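Local coordinates for protein cyclase (Streptomyces sp. R1128, PDB 3TFZ) that probably acts as an aromatase/cyclase of the R1128 pathway, cyclising and aromatising a polyketide chain in a helix-grip fold, at residues V7-T12 with R144-D149; E41-E44 with Q50-R53. One frame throughout, in Å; residues are numbered along the deposited sequence.

Interaction 1. Residues V7-T12 with R144-D149; sequences VEHTVT and RNSVAD
The long helix of the helix-grip fold meets the first strand of the sheet here, where His9 of strand 5-13 touches Ser146 and Val147 of helix 131-164. The contact is small, about 112 Å² in all. The two backbones are nearest at His9 and Ser146, whose CA atoms are 7.2 Å apart. His9 provides almost all of the strand's share. Its CB bond points toward the helix, and CG lies anti to the carbonyl carbon (chi1 -66°). Ser146 OG sits over one face of the imidazole, 3.0 Å above the ring plane and shifted toward the rim. It is 3.1 Å from His9 ND1 and 3.4 Å from His9 CG. OG reaches the ring because it is anti to the backbone N of Ser146 (chi1 170°). Val147 joins at the next helix position. Its CG2 methyl approaches His9 CD2 obliquely at 4.1 Å, and the two side chains cross at about a right angle. In this Bet v 1-like fold the curved antiparallel sheet wraps the C-terminal helix, and strand 5-13 is an outermost strand of the sheet within the chain. On the far side of this strand Glu8 OE1 hydrogen-bonds to Gln107 of the second subunit. The imidazole is also held along the helix, since His9 NE2 hydrogen-bonds to Glu143 OE1. Replacing the ring of His9 with the methyl of an alanine is likely to leave Glu143 OE1 without this partner and to open a gap beside Ser146 OG, where the ring now lies. Leu150 packs on the His9 side chain from a later turn of the helix.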
loop_
_atom_site.group_PDB
_atom_site.type_symbol
_atom_site.label_atom_id
_atom_site.label_comp_id
_atom_site.label_asym_id
_atom_site.label_seq_id
_atom_site.Cartn_x
_atom_site.Cartn_y
_atom_site.Cartn_z
ATOM N N VAL A 7 6.059 -7.843 3.008
ATOM C CA VAL A 7 5.714 -6.490 2.576
ATOM C C VAL A 7 4.348 -6.434 1.954
ATOM O O VAL A 7 3.834 -7.460 1.590
ATOM C CB VAL A 7 6.775 -5.870 1.616
ATOM C CG1 VAL A 7 8.231 -5.894 2.292
ATOM C CG2 VAL A 7 6.811 -6.620 0.364
ATOM N N GLU A 8 3.752 -5.223 1.880
ATOM C CA GLU A 8 2.396 -5.021 1.374
ATOM C C GLU A 8 2.345 -3.720 0.664
ATOM O O GLU A 8 2.790 -2.725 1.184
ATOM C CB GLU A 8 1.333 -5.063 2.484
ATOM C CG GLU A 8 1.446 -6.214 3.307
ATOM C CD GLU A 8 0.235 -6.440 4.193
ATOM O OE1 GLU A 8 -0.790 -5.817 3.943
ATOM O OE2 GLU A 8 0.343 -7.189 5.200
ATOM N N HIS A 9 1.768 -3.709 -0.511
ATOM C CA HIS A 9 1.700 -2.450 -1.285
ATOM C C HIS A 9 0.255 -2.322 -1.755
ATOM O O HIS A 9 -0.400 -3.349 -1.872
ATOM C CB HIS A 9 2.638 -2.407 -2.489
ATOM C CG HIS A 9 4.098 -2.402 -2.135
ATOM N ND1 HIS A 9 4.769 -3.529 -1.683
ATOM C CD2 HIS A 9 5.028 -1.422 -2.198
ATOM C CE1 HIS A 9 6.045 -3.245 -1.492
ATOM N NE2 HIS A 9 6.226 -1.973 -1.798
ATOM N N THR A 10 -0.198 -1.101 -2.057
ATOM C CA THR A 10 -1.576 -0.920 -2.470
ATOM C C THR A 10 -1.698 0.250 -3.426
ATOM O O THR A 10 -0.822 1.126 -3.434
ATOM C CB THR A 10 -2.572 -0.812 -1.206
ATOM O OG1 THR A 10 -3.911 -0.933 -1.604
ATOM C CG2 THR A 10 -2.368 0.476 -0.309
ATOM N N VAL A 11 -2.816 0.249 -4.162
ATOM C CA VAL A 11 -3.277 1.303 -5.106
ATOM C C VAL A 11 -4.821 1.231 -5.109
ATOM O O VAL A 11 -5.397 0.169 -4.760
ATOM C CB VAL A 11 -2.587 0.926 -6.429
ATOM C CG1 VAL A 11 -3.326 -0.050 -7.455
ATOM C CG2 VAL A 11 -1.328 1.775 -6.787
ATOM N N THR A 12 -5.477 2.377 -5.388
ATOM C CA THR A 12 -6.913 2.553 -5.450
ATOM C C THR A 12 -7.184 2.535 -6.915
ATOM O O THR A 12 -6.624 3.362 -7.623
ATOM C CB THR A 12 -7.326 3.918 -4.825
ATOM O OG1 THR A 12 -7.098 3.873 -3.431
ATOM C CG2 THR A 12 -8.797 4.142 -4.930
ATOM N N ARG A 144 10.505 -2.916 -6.622
ATOM C CA ARG A 144 10.271 -2.492 -7.999
ATOM C C ARG A 144 9.056 -3.135 -8.739
ATOM O O ARG A 144 8.252 -2.500 -9.409
ATOM C CB ARG A 144 11.608 -2.646 -8.812
ATOM C CG ARG A 144 11.486 -2.419 -10.341
ATOM C CD ARG A 144 12.812 -2.323 -11.101
ATOM N NE ARG A 144 12.883 -0.918 -11.430
ATOM C CZ ARG A 144 12.860 -0.391 -12.651
ATOM N NH1 ARG A 144 12.873 -1.146 -13.771
ATOM N NH2 ARG A 144 12.866 0.936 -12.743
ATOM N N ASN A 145 8.927 -4.423 -8.641
ATOM C CA ASN A 145 8.029 -5.142 -9.479
ATOM C C ASN A 145 6.645 -5.177 -8.896
ATOM O O ASN A 145 5.688 -5.305 -9.577
ATOM C CB ASN A 145 8.607 -6.524 -9.536
ATOM C CG ASN A 145 9.453 -6.670 -10.695
ATOM O OD1 ASN A 145 8.975 -7.040 -11.788
ATOM N ND2 ASN A 145 10.721 -6.296 -10.542
ATOM N N SER A 146 6.589 -5.123 -7.605
ATOM C CA SER A 146 5.388 -5.004 -6.873
ATOM C C SER A 146 4.607 -3.722 -7.309
ATOM O O SER A 146 3.427 -3.777 -7.691
ATOM C CB SER A 146 5.778 -4.988 -5.373
ATOM O OG SER A 146 4.676 -4.641 -4.600
ATOM N N VAL A 147 5.299 -2.570 -7.261
ATOM C CA VAL A 147 4.836 -1.266 -7.778
ATOM C C VAL A 147 4.400 -1.349 -9.287
ATOM O O VAL A 147 3.338 -0.907 -9.586
ATOM C CB VAL A 147 5.892 -0.122 -7.462
ATOM C CG1 VAL A 147 5.497 1.192 -8.129
ATOM C CG2 VAL A 147 5.966 0.071 -5.913
ATOM N N ALA A 148 5.187 -1.984 -10.163
ATOM C CA ALA A 148 4.947 -2.116 -11.579
ATOM C C ALA A 148 3.724 -2.991 -11.843
ATOM O O ALA A 148 2.885 -2.624 -12.672
ATOM C CB ALA A 148 6.218 -2.699 -12.321
ATOM N N ASP A 149 3.554 -4.041 -11.032
ATOM C CA ASP A 149 2.440 -4.980 -11.167
ATOM C C ASP A 149 1.101 -4.355 -10.785
ATOM O O ASP A 149 0.083 -4.509 -11.463
ATOM C CB ASP A 149 2.721 -6.260 -10.283
ATOM C CG ASP A 149 3.719 -7.291 -10.933
ATOM O OD1 ASP A 149 4.197 -7.092 -12.105
ATOM O OD2 ASP A 149 4.026 -8.323 -10.241
#

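Interaction 2. Residues E41-E44 with Q50-R53; sequences EILE and QVVR
Val51 O is gripped by two backbone N-H groups of segment 41-44. Leu43 N is 2.7 Å from Val51 O and is tilted 22° from the carbonyl plane. Glu44 N makes a weak second bond to Val51 O, at 3.3 Å. Val51 answers with its own N-H, which bonds to Glu44 O at 2.7 Å and is nearly straight at 169°. Leu43 and Glu44 therefore both face Val51. This is a classic beta bulge in the hairpin of strands 37-46 and 49-58. It shifts the register by one residue, and the chain turns a corner at Leu43. Before the bulge the pairing is regular and antiparallel. Glu41 and Arg53 form a hydrogen-bonded pair, with Arg53 N 2.7 Å from Glu41 O and Glu41 N bonded in return to Arg53 O. Ile42 and Val52 form the next, non-hydrogen-bonded pair. Their side chains share one face of the sheet, where Ile42 CG1 meets Val52 CG2 at 4.0 Å, and Val27 also packs on Val52 there. Glu41, Glu44, Val51 and Arg53 point to the other face. Glu41 and Arg53 run side by side in the same direction, their carboxylate and guanidinium planes almost parallel. The charged ends are not in contact. Glu41 OE2 lies against Arg53 CG at 3.7 Å, while Arg53 NE hydrogen-bonds to Thr64 on the neighbouring strand. Glu44 has CG anti to the backbone N (chi1 -160°), which lays its chain across Val51, with OE1 3.6 Å from the Val51 CG2 methyl. Leu43 passes obliquely over Arg53, and its CD1 and CD2 methyls both approach Arg53 CB.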
loop_
_atom_site.group_PDB
_atom_site.type_symbol
_atom_site.label_atom_id
_atom_site.label_comp_id
_atom_site.label_asym_id
_atom_site.label_seq_id
_atom_site.Cartn_x
_atom_site.Cartn_y
_atom_site.Cartn_z
ATOM N N GLU A 41 2.722 -19.199 -19.555
ATOM C CA GLU A 41 2.322 -20.477 -20.012
ATOM C C GLU A 41 1.585 -21.285 -18.953
ATOM O O GLU A 41 2.101 -21.414 -17.867
ATOM C CB GLU A 41 3.607 -21.150 -20.360
ATOM C CG GLU A 41 3.530 -22.449 -21.002
ATOM C CD GLU A 41 4.954 -22.954 -21.140
ATOM O OE1 GLU A 41 5.088 -24.230 -21.370
ATOM O OE2 GLU A 41 5.888 -22.018 -20.966
ATOM N N ILE A 42 0.441 -21.906 -19.313
ATOM C CA ILE A 42 -0.393 -22.578 -18.347
ATOM C C ILE A 42 0.003 -23.975 -18.341
ATOM O O ILE A 42 -0.085 -24.668 -19.347
ATOM C CB ILE A 42 -1.913 -22.399 -18.600
ATOM C CG1 ILE A 42 -2.308 -20.895 -18.435
ATOM C CG2 ILE A 42 -2.719 -23.151 -17.590
ATOM C CD1 ILE A 42 -3.836 -20.585 -18.684
ATOM N N LEU A 43 0.448 -24.454 -17.193
ATOM C CA LEU A 43 0.878 -25.861 -17.134
ATOM C C LEU A 43 -0.244 -26.765 -16.641
ATOM O O LEU A 43 -0.317 -27.958 -16.992
ATOM C CB LEU A 43 2.138 -25.992 -16.252
ATOM C CG LEU A 43 3.665 -25.874 -16.571
ATOM C CD1 LEU A 43 4.110 -25.322 -17.947
ATOM C CD2 LEU A 43 4.369 -25.199 -15.419
ATOM N N GLU A 44 -1.121 -26.209 -15.823
ATOM C CA GLU A 44 -2.145 -26.979 -15.101
ATOM C C GLU A 44 -3.206 -25.981 -14.692
ATOM O O GLU A 44 -2.904 -24.860 -14.329
ATOM C CB GLU A 44 -1.499 -27.742 -13.929
ATOM C CG GLU A 44 -2.198 -28.976 -13.282
ATOM C CD GLU A 44 -1.703 -29.182 -11.757
ATOM O OE1 GLU A 44 -0.483 -29.021 -11.504
ATOM O OE2 GLU A 44 -2.494 -29.469 -10.797
ATOM N N GLN A 50 -4.668 -22.345 -11.002
ATOM C CA GLN A 50 -3.838 -22.316 -12.191
ATOM C C GLN A 50 -2.365 -22.525 -11.760
ATOM O O GLN A 50 -1.893 -21.892 -10.812
ATOM C CB GLN A 50 -3.845 -20.915 -12.826
ATOM C CG GLN A 50 -5.107 -20.505 -13.548
ATOM C CD GLN A 50 -5.253 -19.033 -13.663
ATOM O OE1 GLN A 50 -4.471 -18.303 -13.035
ATOM N NE2 GLN A 50 -6.256 -18.553 -14.468
ATOM N N VAL A 51 -1.645 -23.416 -12.461
ATOM C CA VAL A 51 -0.208 -23.467 -12.321
ATOM C C VAL A 51 0.379 -22.889 -13.603
ATOM O O VAL A 51 0.049 -23.288 -14.751
ATOM C CB VAL A 51 0.351 -24.908 -12.010
ATOM C CG1 VAL A 51 1.882 -24.888 -11.780
ATOM C CG2 VAL A 51 -0.333 -25.525 -10.820
ATOM N N VAL A 52 1.354 -22.019 -13.417
ATOM C CA VAL A 52 1.681 -21.116 -14.512
ATOM C C VAL A 52 3.184 -20.883 -14.563
ATOM O O VAL A 52 3.822 -20.534 -13.580
ATOM C CB VAL A 52 0.749 -19.772 -14.457
ATOM C CG1 VAL A 52 1.498 -18.641 -13.971
ATOM C CG2 VAL A 52 0.266 -19.384 -15.756
ATOM N N ARG A 53 3.731 -21.081 -15.743
ATOM C CA ARG A 53 5.111 -20.742 -16.026
ATOM C C ARG A 53 5.284 -19.293 -16.596
ATOM O O ARG A 53 4.595 -18.918 -17.482
ATOM C CB ARG A 53 5.662 -21.794 -16.955
ATOM C CG ARG A 53 6.967 -21.467 -17.515
ATOM C CD ARG A 53 7.788 -21.010 -16.428
ATOM N NE ARG A 53 9.200 -21.382 -16.597
ATOM C CZ ARG A 53 9.621 -22.614 -16.795
ATOM N NH1 ARG A 53 8.696 -23.549 -16.993
ATOM N NH2 ARG A 53 10.945 -22.874 -16.872
#

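Overall arrangement
From the N terminus, strand 5-13 comes first and supplies residues 7-12 of interaction 1. The chain then passes through two short helices into strand 37-46. Interaction 2 closes a short loop where this strand turns back into strand 49-58. The following strands complete the antiparallel sheet and lead to helix 131-164, where residues 144-149 close the long loop of interaction 1. Interaction 2 is nested inside that loop. Within this chain, strands 5-13 and 37-46 are the outermost strands of the same sheet. The two contacts lie on opposite sides of the chain's centre, about 23 Å apart between centres. One joins sheet to helix; the other joins strand to strand.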